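Local coordinates for radical SAM domain protein (Methanothrix thermoacetophila, PDB 6Y1X) that probably builds the carbide-containing iron-sulfur precursor of the nitrogenase iron-molybdenum cofactor, as a radical SAM enzyme carrying [4Fe-4S] clusters, at residues A[63-68]-A[217-222]; A[72-77]-A[162-167]. One frame throughout, in Å; residues are numbered along the deposited sequence.

Contact 1: A[63-68]-A[217-222]; sequences CKYCIR and NTVLIP. With SF4 (iron/sulfur cluster), chain D; SO4 (sulfate ion), chain F.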
ATOM      1  N   CYS A  63       7.709  -7.605  -7.814  1.00 15.27           N
ATOM      2  CA  CYS A  63       6.837  -7.081  -8.851  1.00 16.18           C
ATOM      3  C   CYS A  63       7.652  -6.882 -10.120  1.00 17.10           C
ATOM      4  O   CYS A  63       8.833  -6.526 -10.060  1.00 17.39           O
ATOM      5  CB  CYS A  63       6.241  -5.746  -8.407  1.00 15.22           C
ATOM      6  SG  CYS A  63       5.357  -5.793  -6.840  1.00 21.05           S
ATOM      7  N   LYS A  64       7.036  -7.149 -11.271  1.00 15.33           N
ATOM      8  CA  LYS A  64       7.757  -7.030 -12.533  1.00 17.59           C
ATOM      9  C   LYS A  64       8.011  -5.587 -12.948  1.00 21.90           C
ATOM     10  O   LYS A  64       8.640  -5.373 -13.990  1.00 16.17           O
ATOM     11  CB  LYS A  64       7.009  -7.757 -13.647  1.00 18.78           C
ATOM     12  CG  LYS A  64       6.978  -9.269 -13.505  1.00 20.01           C
ATOM     13  CD  LYS A  64       6.275  -9.890 -14.708  1.00 18.72           C
ATOM     14  CE  LYS A  64       5.881 -11.325 -14.454  1.00 31.57           C
ATOM     15  NZ  LYS A  64       7.075 -12.200 -14.517  1.00 31.71           N
ATOM     16  N   TYR A  65       7.532  -4.606 -12.184  1.00 18.67           N
ATOM     17  CA  TYR A  65       7.777  -3.192 -12.447  1.00 21.84           C
ATOM     18  C   TYR A  65       8.728  -2.570 -11.433  1.00 19.45           C
ATOM     19  O   TYR A  65       8.917  -1.350 -11.441  1.00 23.26           O
ATOM     20  CB  TYR A  65       6.463  -2.405 -12.491  1.00 15.06           C
ATOM     21  CG  TYR A  65       5.561  -2.602 -11.292  1.00 15.42           C
ATOM     22  CD1 TYR A  65       5.756  -1.884 -10.116  1.00 15.11           C
ATOM     23  CD2 TYR A  65       4.481  -3.474 -11.356  1.00 14.78           C
ATOM     24  CE1 TYR A  65       4.922  -2.063  -9.021  1.00 17.44           C
ATOM     25  CE2 TYR A  65       3.639  -3.652 -10.277  1.00 15.49           C
ATOM     26  CZ  TYR A  65       3.866  -2.948  -9.111  1.00 13.98           C
ATOM     27  OH  TYR A  65       3.020  -3.122  -8.044  1.00 21.98           O
ATOM     28  N   CYS A  66       9.329  -3.374 -10.562  1.00 17.73           N
ATOM     29  CA  CYS A  66      10.091  -2.877  -9.424  1.00 19.55           C
ATOM     30  C   CYS A  66      11.569  -3.205  -9.572  1.00 21.86           C
ATOM     31  O   CYS A  66      11.932  -4.347  -9.876  1.00 20.90           O
ATOM     32  CB  CYS A  66       9.572  -3.466  -8.112  1.00 21.06           C
ATOM     33  SG  CYS A  66      10.622  -3.048  -6.714  1.00 19.81           S
ATOM     34  N   ILE A  67      12.410  -2.190  -9.374  1.00 19.06           N
ATOM     35  CA  ILE A  67      13.831  -2.361  -9.087  1.00 21.34           C
ATOM     36  C   ILE A  67      14.010  -2.160  -7.584  1.00 25.03           C
ATOM     37  O   ILE A  67      13.667  -1.099  -7.052  1.00 21.15           O
ATOM     38  CB  ILE A  67      14.695  -1.377  -9.892  1.00 23.07           C
ATOM     39  CG1 ILE A  67      14.609  -1.677 -11.394  1.00 19.41           C
ATOM     40  CG2 ILE A  67      16.141  -1.453  -9.437  1.00 22.32           C
ATOM     41  CD1 ILE A  67      15.258  -2.979 -11.806  1.00 23.83           C
ATOM     42  N   ARG A  68      14.475  -3.201  -6.885  1.00 18.11           N
ATOM     43  CA  ARG A  68      14.517  -3.173  -5.423  1.00 25.18           C
ATOM     44  C   ARG A  68      15.444  -2.109  -4.850  1.00 26.69           C
ATOM     45  O   ARG A  68      15.338  -1.799  -3.658  1.00 31.47           O
ATOM     46  CB  ARG A  68      14.913  -4.546  -4.883  1.00 29.78           C
ATOM     47  CG  ARG A  68      13.831  -5.586  -5.053  1.00 31.31           C
ATOM     48  CD  ARG A  68      12.604  -5.243  -4.214  1.00 32.05           C
ATOM     49  NE  ARG A  68      12.953  -4.786  -2.869  1.00 32.97           N
ATOM     50  CZ  ARG A  68      13.432  -5.570  -1.905  1.00 38.13           C
ATOM     51  NH1 ARG A  68      13.615  -6.866  -2.119  1.00 42.24           N
ATOM     52  NH2 ARG A  68      13.719  -5.056  -0.716  1.00 40.01           N
ATOM     53  N   ASN A 217      -4.595   0.340  -3.753  1.00 17.25           N
ATOM     54  CA  ASN A 217      -3.875   0.840  -4.912  1.00 21.47           C
ATOM     55  C   ASN A 217      -3.933  -0.188  -6.030  1.00 20.91           C
ATOM     56  O   ASN A 217      -3.836  -1.393  -5.783  1.00 23.25           O
ATOM     57  CB  ASN A 217      -2.406   1.099  -4.575  1.00 23.14           C
ATOM     58  CG  ASN A 217      -2.210   2.231  -3.596  1.00 23.18           C
ATOM     59  OD1 ASN A 217      -3.082   3.081  -3.405  1.00 21.04           O
ATOM     60  ND2 ASN A 217      -1.034   2.266  -2.984  1.00 29.01           N
ATOM     61  N   THR A 218      -4.049   0.290  -7.265  1.00 19.17           N
ATOM     62  CA  THR A 218      -3.889  -0.567  -8.433  1.00 16.84           C
ATOM     63  C   THR A 218      -2.973   0.130  -9.422  1.00 22.11           C
ATOM     64  O   THR A 218      -3.224   1.281  -9.796  1.00 20.26           O
ATOM     65  CB  THR A 218      -5.229  -0.883  -9.110  1.00 19.42           C
ATOM     66  OG1 THR A 218      -6.081  -1.584  -8.199  1.00 17.46           O
ATOM     67  CG2 THR A 218      -5.015  -1.731 -10.368  1.00 17.65           C
ATOM     68  N   VAL A 219      -1.903  -0.555  -9.820  1.00 19.57           N
ATOM     69  CA  VAL A 219      -1.010  -0.045 -10.856  1.00 19.39           C
ATOM     70  C   VAL A 219      -1.660  -0.367 -12.190  1.00 19.69           C
ATOM     71  O   VAL A 219      -1.939  -1.534 -12.485  1.00 18.78           O
ATOM     72  CB  VAL A 219       0.393  -0.663 -10.755  1.00 22.02           C
ATOM     73  CG1 VAL A 219       1.317  -0.062 -11.806  1.00 16.20           C
ATOM     74  CG2 VAL A 219       0.967  -0.444  -9.370  1.00 22.17           C
ATOM     75  N   LEU A 220      -1.918   0.663 -12.988  1.00 19.14           N
ATOM     76  CA  LEU A 220      -2.566   0.479 -14.279  1.00 20.09           C
ATOM     77  C   LEU A 220      -1.511   0.109 -15.312  1.00 19.53           C
ATOM     78  O   LEU A 220      -0.715   0.955 -15.726  1.00 20.46           O
ATOM     79  CB  LEU A 220      -3.317   1.750 -14.660  1.00 20.17           C
ATOM     80  CG  LEU A 220      -4.248   1.674 -15.865  1.00 30.98           C
ATOM     81  CD1 LEU A 220      -5.391   0.708 -15.597  1.00 25.74           C
ATOM     82  CD2 LEU A 220      -4.772   3.069 -16.166  1.00 31.50           C
ATOM     83  N   ILE A 221      -1.529  -1.142 -15.754  1.00 15.57           N
ATOM     84  CA  ILE A 221      -0.496  -1.685 -16.632  1.00 20.17           C
ATOM     85  C   ILE A 221      -1.125  -1.961 -17.990  1.00 21.45           C
ATOM     86  O   ILE A 221      -1.852  -2.953 -18.142  1.00 26.40           O
ATOM     87  CB  ILE A 221       0.132  -2.956 -16.039  1.00 20.28           C
ATOM     88  CG1 ILE A 221       0.649  -2.684 -14.621  1.00 16.56           C
ATOM     89  CG2 ILE A 221       1.251  -3.458 -16.935  1.00 19.20           C
ATOM     90  CD1 ILE A 221       0.821  -3.958 -13.767  1.00 18.35           C
ATOM     91  N   PRO A 222      -0.891  -1.117 -18.991  1.00 20.47           N
ATOM     92  CA  PRO A 222      -1.556  -1.301 -20.286  1.00 25.98           C
ATOM     93  C   PRO A 222      -1.248  -2.664 -20.882  1.00 24.28           C
ATOM     94  O   PRO A 222      -0.105  -3.128 -20.862  1.00 23.52           O
ATOM     95  CB  PRO A 222      -0.976  -0.169 -21.139  1.00 30.05           C
ATOM     96  CG  PRO A 222      -0.658   0.894 -20.149  1.00 27.03           C
ATOM     97  CD  PRO A 222      -0.146   0.151 -18.938  1.00 20.97           C
TER
HETATM   98 FE1  SF4 D 302       9.114  -3.662  -5.090  1.00 30.46          FE
HETATM   99 FE2  SF4 D 302       6.709  -4.868  -5.225  1.00 31.68          FE
HETATM  100 FE3  SF4 D 302       7.098  -2.805  -3.487  1.00 29.31          FE
HETATM  101 FE4  SF4 D 302       8.261  -5.230  -3.033  1.00 32.20          FE
HETATM  102  S1  SF4 D 302       6.005  -4.781  -3.037  1.00 17.35           S
HETATM  103  S2  SF4 D 302       9.277  -3.177  -2.848  1.00 16.68           S
HETATM  104  S3  SF4 D 302       8.747  -5.932  -5.168  1.00 20.44           S
HETATM  105  S4  SF4 D 302       7.153  -2.680  -5.779  1.00 17.64           S
HETATM  106  S   SO4 F 304       9.207 -13.252 -17.598  1.00 66.75           S
HETATM  107  O1  SO4 F 304      10.092 -13.783 -16.565  1.00 66.64           O
HETATM  108  O2  SO4 F 304       8.351 -12.211 -17.037  1.00 56.44           O
HETATM  109  O3  SO4 F 304      10.016 -12.684 -18.673  1.00 73.18           O
HETATM  110  O4  SO4 F 304       8.372 -14.327 -18.130  1.00 70.12           O

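Contact 2: A[72-77]-A[162-167]; sequences CVNESR and TVTLNA. With SF4 (iron/sulfur cluster), chain D; SF4 (iron/sulfur cluster), chain C.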
ATOM      1  N   CYS A  72       9.762   1.161  -2.312  1.00 20.57           N
ATOM      2  CA  CYS A  72       8.608   0.481  -2.894  1.00 22.41           C
ATOM      3  C   CYS A  72       7.745   1.430  -3.715  1.00 18.10           C
ATOM      4  O   CYS A  72       7.080   2.316  -3.170  1.00 16.83           O
ATOM      5  CB  CYS A  72       7.774  -0.173  -1.795  1.00 20.36           C
ATOM      6  SG  CYS A  72       6.272  -0.940  -2.425  1.00 19.22           S
ATOM      7  N   VAL A  73       7.758   1.250  -5.037  1.00 16.18           N
ATOM      8  CA  VAL A  73       7.117   2.202  -5.932  1.00 20.06           C
ATOM      9  C   VAL A  73       5.598   2.147  -5.864  1.00 18.40           C
ATOM     10  O   VAL A  73       4.929   3.014  -6.437  1.00 21.83           O
ATOM     11  CB  VAL A  73       7.644   1.949  -7.364  1.00 22.06           C
ATOM     12  CG1 VAL A  73       7.215   0.574  -7.862  1.00 16.44           C
ATOM     13  CG2 VAL A  73       7.260   3.074  -8.328  1.00 27.86           C
ATOM     14  N   ASN A  74       5.024   1.178  -5.147  1.00 23.36           N
ATOM     15  CA  ASN A  74       3.577   1.196  -4.953  1.00 21.79           C
ATOM     16  C   ASN A  74       3.145   2.389  -4.114  1.00 23.53           C
ATOM     17  O   ASN A  74       2.029   2.892  -4.282  1.00 23.07           O
ATOM     18  CB  ASN A  74       3.096  -0.096  -4.290  1.00 21.59           C
ATOM     19  CG  ASN A  74       3.263  -1.308  -5.181  1.00 24.97           C
ATOM     20  OD1 ASN A  74       3.293  -1.193  -6.406  1.00 21.95           O
ATOM     21  ND2 ASN A  74       3.365  -2.483  -4.568  1.00 27.95           N
ATOM     22  N   GLU A  75       4.009   2.860  -3.216  1.00 22.22           N
ATOM     23  CA  GLU A  75       3.628   3.903  -2.273  1.00 22.27           C
ATOM     24  C   GLU A  75       4.645   5.038  -2.248  1.00 30.88           C
ATOM     25  O   GLU A  75       4.651   5.837  -1.309  1.00 32.71           O
ATOM     26  CB  GLU A  75       3.426   3.326  -0.870  1.00 23.50           C
ATOM     27  CG  GLU A  75       2.298   4.012  -0.099  1.00 30.16           C
ATOM     28  CD  GLU A  75       0.921   3.653  -0.646  1.00 43.78           C
ATOM     29  OE1 GLU A  75       0.841   2.941  -1.668  1.00 52.32           O
ATOM     30  OE2 GLU A  75      -0.088   4.090  -0.067  1.00 53.92           O
ATOM     31  N   SER A  76       5.494   5.134  -3.267  1.00 26.78           N
ATOM     32  CA  SER A  76       6.515   6.168  -3.338  1.00 26.41           C
ATOM     33  C   SER A  76       6.673   6.621  -4.779  1.00 23.17           C
ATOM     34  O   SER A  76       6.428   5.856  -5.716  1.00 24.66           O
ATOM     35  CB  SER A  76       7.868   5.654  -2.815  1.00 28.77           C
ATOM     36  OG  SER A  76       8.890   6.623  -2.975  1.00 30.07           O
ATOM     37  N   ARG A  77       7.093   7.872  -4.947  1.00 24.34           N
ATOM     38  CA  ARG A  77       7.527   8.329  -6.256  1.00 31.13           C
ATOM     39  C   ARG A  77       8.736   7.505  -6.696  1.00 27.65           C
ATOM     40  O   ARG A  77       9.486   6.997  -5.855  1.00 29.36           O
ATOM     41  CB  ARG A  77       7.851   9.823  -6.217  1.00 41.61           C
ATOM     42  CG  ARG A  77       8.923  10.206  -5.225  1.00 49.75           C
ATOM     43  CD  ARG A  77       8.830  11.678  -4.850  1.00 58.78           C
ATOM     44  NE  ARG A  77       9.995  12.119  -4.088  1.00 66.90           N
ATOM     45  CZ  ARG A  77      10.232  11.794  -2.819  1.00 68.24           C
ATOM     46  NH1 ARG A  77       9.385  11.018  -2.153  1.00 65.00           N
ATOM     47  NH2 ARG A  77      11.322  12.244  -2.212  1.00 71.28           N
ATOM     48  N   THR A 162      -3.272   0.448   3.445  1.00 20.42           N
ATOM     49  CA  THR A 162      -3.273   0.445   1.993  1.00 19.56           C
ATOM     50  C   THR A 162      -2.770  -0.906   1.514  1.00 18.64           C
ATOM     51  O   THR A 162      -1.699  -1.358   1.931  1.00 24.86           O
ATOM     52  CB  THR A 162      -2.382   1.561   1.445  1.00 21.40           C
ATOM     53  OG1 THR A 162      -3.015   2.825   1.651  1.00 19.16           O
ATOM     54  CG2 THR A 162      -2.147   1.366  -0.051  1.00 22.42           C
ATOM     55  N   VAL A 163      -3.534  -1.545   0.639  1.00 20.26           N
ATOM     56  CA  VAL A 163      -3.125  -2.793   0.015  1.00 16.69           C
ATOM     57  C   VAL A 163      -2.986  -2.516  -1.470  1.00 18.13           C
ATOM     58  O   VAL A 163      -3.894  -1.940  -2.079  1.00 17.82           O
ATOM     59  CB  VAL A 163      -4.139  -3.924   0.272  1.00 20.78           C
ATOM     60  CG1 VAL A 163      -3.692  -5.208  -0.406  1.00 21.13           C
ATOM     61  CG2 VAL A 163      -4.359  -4.124   1.767  1.00 19.68           C
ATOM     62  N   THR A 164      -1.880  -2.944  -2.064  1.00 20.04           N
ATOM     63  CA  THR A 164      -1.732  -2.843  -3.509  1.00 21.31           C
ATOM     64  C   THR A 164      -2.253  -4.130  -4.134  1.00 17.13           C
ATOM     65  O   THR A 164      -1.676  -5.205  -3.944  1.00 19.94           O
ATOM     66  CB  THR A 164      -0.286  -2.562  -3.906  1.00 22.90           C
ATOM     67  OG1 THR A 164       0.076  -1.258  -3.437  1.00 22.73           O
ATOM     68  CG2 THR A 164      -0.142  -2.578  -5.433  1.00 22.15           C
ATOM     69  N   LEU A 165      -3.348  -4.014  -4.878  1.00 15.75           N
ATOM     70  CA  LEU A 165      -4.044  -5.151  -5.464  1.00 15.79           C
ATOM     71  C   LEU A 165      -4.110  -4.909  -6.964  1.00 18.41           C
ATOM     72  O   LEU A 165      -4.857  -4.040  -7.426  1.00 13.65           O
ATOM     73  CB  LEU A 165      -5.439  -5.317  -4.864  1.00 14.07           C
ATOM     74  CG  LEU A 165      -6.279  -6.502  -5.336  1.00 22.92           C
ATOM     75  CD1 LEU A 165      -5.585  -7.809  -5.009  1.00 19.55           C
ATOM     76  CD2 LEU A 165      -7.642  -6.453  -4.685  1.00 23.09           C
ATOM     77  N   ASN A 166      -3.302  -5.653  -7.717  1.00 17.44           N
ATOM     78  CA  ASN A 166      -3.161  -5.416  -9.144  1.00 14.91           C
ATOM     79  C   ASN A 166      -3.956  -6.404  -9.979  1.00 18.60           C
ATOM     80  O   ASN A 166      -4.009  -6.254 -11.204  1.00 20.35           O
ATOM     81  CB  ASN A 166      -1.685  -5.481  -9.542  1.00 15.49           C
ATOM     82  CG  ASN A 166      -0.893  -4.310  -9.010  1.00 18.42           C
ATOM     83  OD1 ASN A 166      -1.416  -3.202  -8.888  1.00 17.74           O
ATOM     84  ND2 ASN A 166       0.367  -4.551  -8.670  1.00 18.70           N
ATOM     85  N   ALA A 167      -4.545  -7.417  -9.348  1.00 17.42           N
ATOM     86  CA  ALA A 167      -5.325  -8.428 -10.043  1.00 19.80           C
ATOM     87  C   ALA A 167      -6.197  -9.161  -9.032  1.00 14.89           C
ATOM     88  O   ALA A 167      -5.773  -9.397  -7.900  1.00 19.20           O
ATOM     89  CB  ALA A 167      -4.421  -9.420 -10.784  1.00 12.76           C
TER
HETATM   90 FE1  SF4 D 302       9.114  -3.662  -5.090  1.00 30.46          FE
HETATM   91 FE2  SF4 D 302       6.709  -4.868  -5.225  1.00 31.68          FE
HETATM   92 FE3  SF4 D 302       7.098  -2.805  -3.487  1.00 29.31          FE
HETATM   93 FE4  SF4 D 302       8.261  -5.230  -3.033  1.00 32.20          FE
HETATM   94  S1  SF4 D 302       6.005  -4.781  -3.037  1.00 17.35           S
HETATM   95  S2  SF4 D 302       9.277  -3.177  -2.848  1.00 16.68           S
HETATM   96  S3  SF4 D 302       8.747  -5.932  -5.168  1.00 20.44           S
HETATM   97  S4  SF4 D 302       7.153  -2.680  -5.779  1.00 17.64           S
HETATM   98 FE1  SF4 C 301       0.003   5.250   1.799  1.00 47.68          FE
HETATM   99 FE2  SF4 C 301      -0.710   7.747   2.615  1.00 75.44          FE
HETATM  100 FE3  SF4 C 301       1.703   6.698   3.305  1.00 56.91          FE
HETATM  101 FE4  SF4 C 301      -0.603   5.707   4.437  1.00 58.91          FE
HETATM  102  S1  SF4 C 301       0.261   7.823   4.700  1.00 36.39           S
HETATM  103  S2  SF4 C 301       1.168   4.483   3.629  1.00 33.16           S
HETATM  104  S3  SF4 C 301      -2.042   5.872   2.652  1.00 33.10           S
HETATM  105  S4  SF4 C 301       1.008   7.225   1.176  1.00 32.55           S

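Contact 1: A[63-68]-A[217-222]
Tyr65 meets Val219 and Ile221 through apolar packing. Val219 CG2 lies 3.6 Å from Tyr65 OH and 3.8 Å from Tyr65 CZ, so one methyl branch meets the phenol end obliquely. Farther back along the ring, Tyr65 CD2 has a looser neighbour in Ile221 CD1 at 4.4 Å. With CG lying between the backbone N and the carbonyl carbon (chi1 52°), the ring turns toward the strand, and one face comes under Cys63 CB, 3.7 Å from the plane and over its centre. A tyrosine suits this buried place because its flat ring packs against the branched aliphatic side chains while its hydroxyl finds polar partners, hydrogen bonding with Asn74 OD1 and Asn166 ND2.

The same segment ligates the cluster of chain D, which the Tyr65 ring also approaches. Cys63 SG binds its iron FE2 at 2.3 Å, and Cys66 SG binds FE1. These are the last two cysteines of the CX3CX2C signature of radical SAM enzymes, which Cys59 begins. A type I turn from Cys63 to Cys66, closed by Cys66 N donating to Cys63 O (3.2 Å), is consistent with both thiolates reaching irons of one cluster.

Charge governs Lys64. Its NZ donates to sulfate O2 at 2.8 Å, the sulfate probably coming from the crystallisation liquor, and also forms a salt bridge with Asp178. A leucine in place of Lys64 would probably leave the Asp178 carboxylate without this charge partner.

In the fold, residues 63-68 run on from strand 61-63 of the small antiparallel sheet, whereas Val219 belongs to strand 213-220 of the parallel sheet. Strands 160-164 and 243-248 flank it there, giving Thr164 against Tyr65 and Met247 against Val219.

Contact 2: A[72-77]-A[162-167]
Glu75 OE2 binds iron FE1 of the chain C cluster at 2.2 Å while Thr162 CG2 packs against the same oxygen at 3.4 Å. The two side chains come from opposite directions, the glutamate from the loop and the threonine from strand 160-164. A bend at chi2 (71°) folds the glutamate so that its carboxylate reaches the iron. Threonine suits the facing position because its two branches do different work: CG2 packs on the carboxylate, while Thr162 OG1 hydrogen bonds with Lys215 NZ and lies 3.4 Å from sulfur S3 of the chain C cluster.

Asn74 and Thr164 make the second meeting, one of packing between polar side chains. Thr164 OG1 approaches Asn74 CB at 3.3 Å, and Thr164 CG2 lies 3.6 Å from Asn74 ND2. The amide oxygen is engaged elsewhere, by the phenol of Tyr65, which is likely to limit how the amide can turn.

Cys72 to Glu75 form a type I turn, with Glu75 N donating to Cys72 O (3.1 Å). At its start Cys72 SG binds iron FE3 of the chain D cluster at 2.3 Å and accepts a weak hydrogen bond from Asn74 N (3.7 Å, 146° at the hydrogen).

One short turn therefore ligates two clusters, by thiolate at one end and carboxylate at the other. In radical SAM enzymes the iron beyond the three signature cysteines is normally where S-adenosylmethionine binds. Cys72 on FE3 is consistent with a substrate-free state, and the cysteine would probably have to leave this iron for S-adenosylmethionine to bind there. Oxygen ligation by Glu75 is likely to be more easily exchanged than a thiolate.

Both contacts are buried and lie within the radical SAM domain, with contact 2 closer to the centre of the chain; the centres of contact 1 and contact 2 are about 8 Å apart. Each sets part of the loop region between strand 61-63 and helix 87-100 against one of two neighbouring strands of the parallel sheet, 213-220 in contact 1 and 160-164 in contact 2. Both reach the cluster bound by Cys59, Cys63, Cys66 and Cys72; contact 2 alone also ligates the second cluster. The chemistry changes accordingly: an aromatic ring on aliphatic branches in contact 1, polar side chains packed on threonines in contact 2. Only contact 1 extends to a sulfate, through its partly exposed lysine.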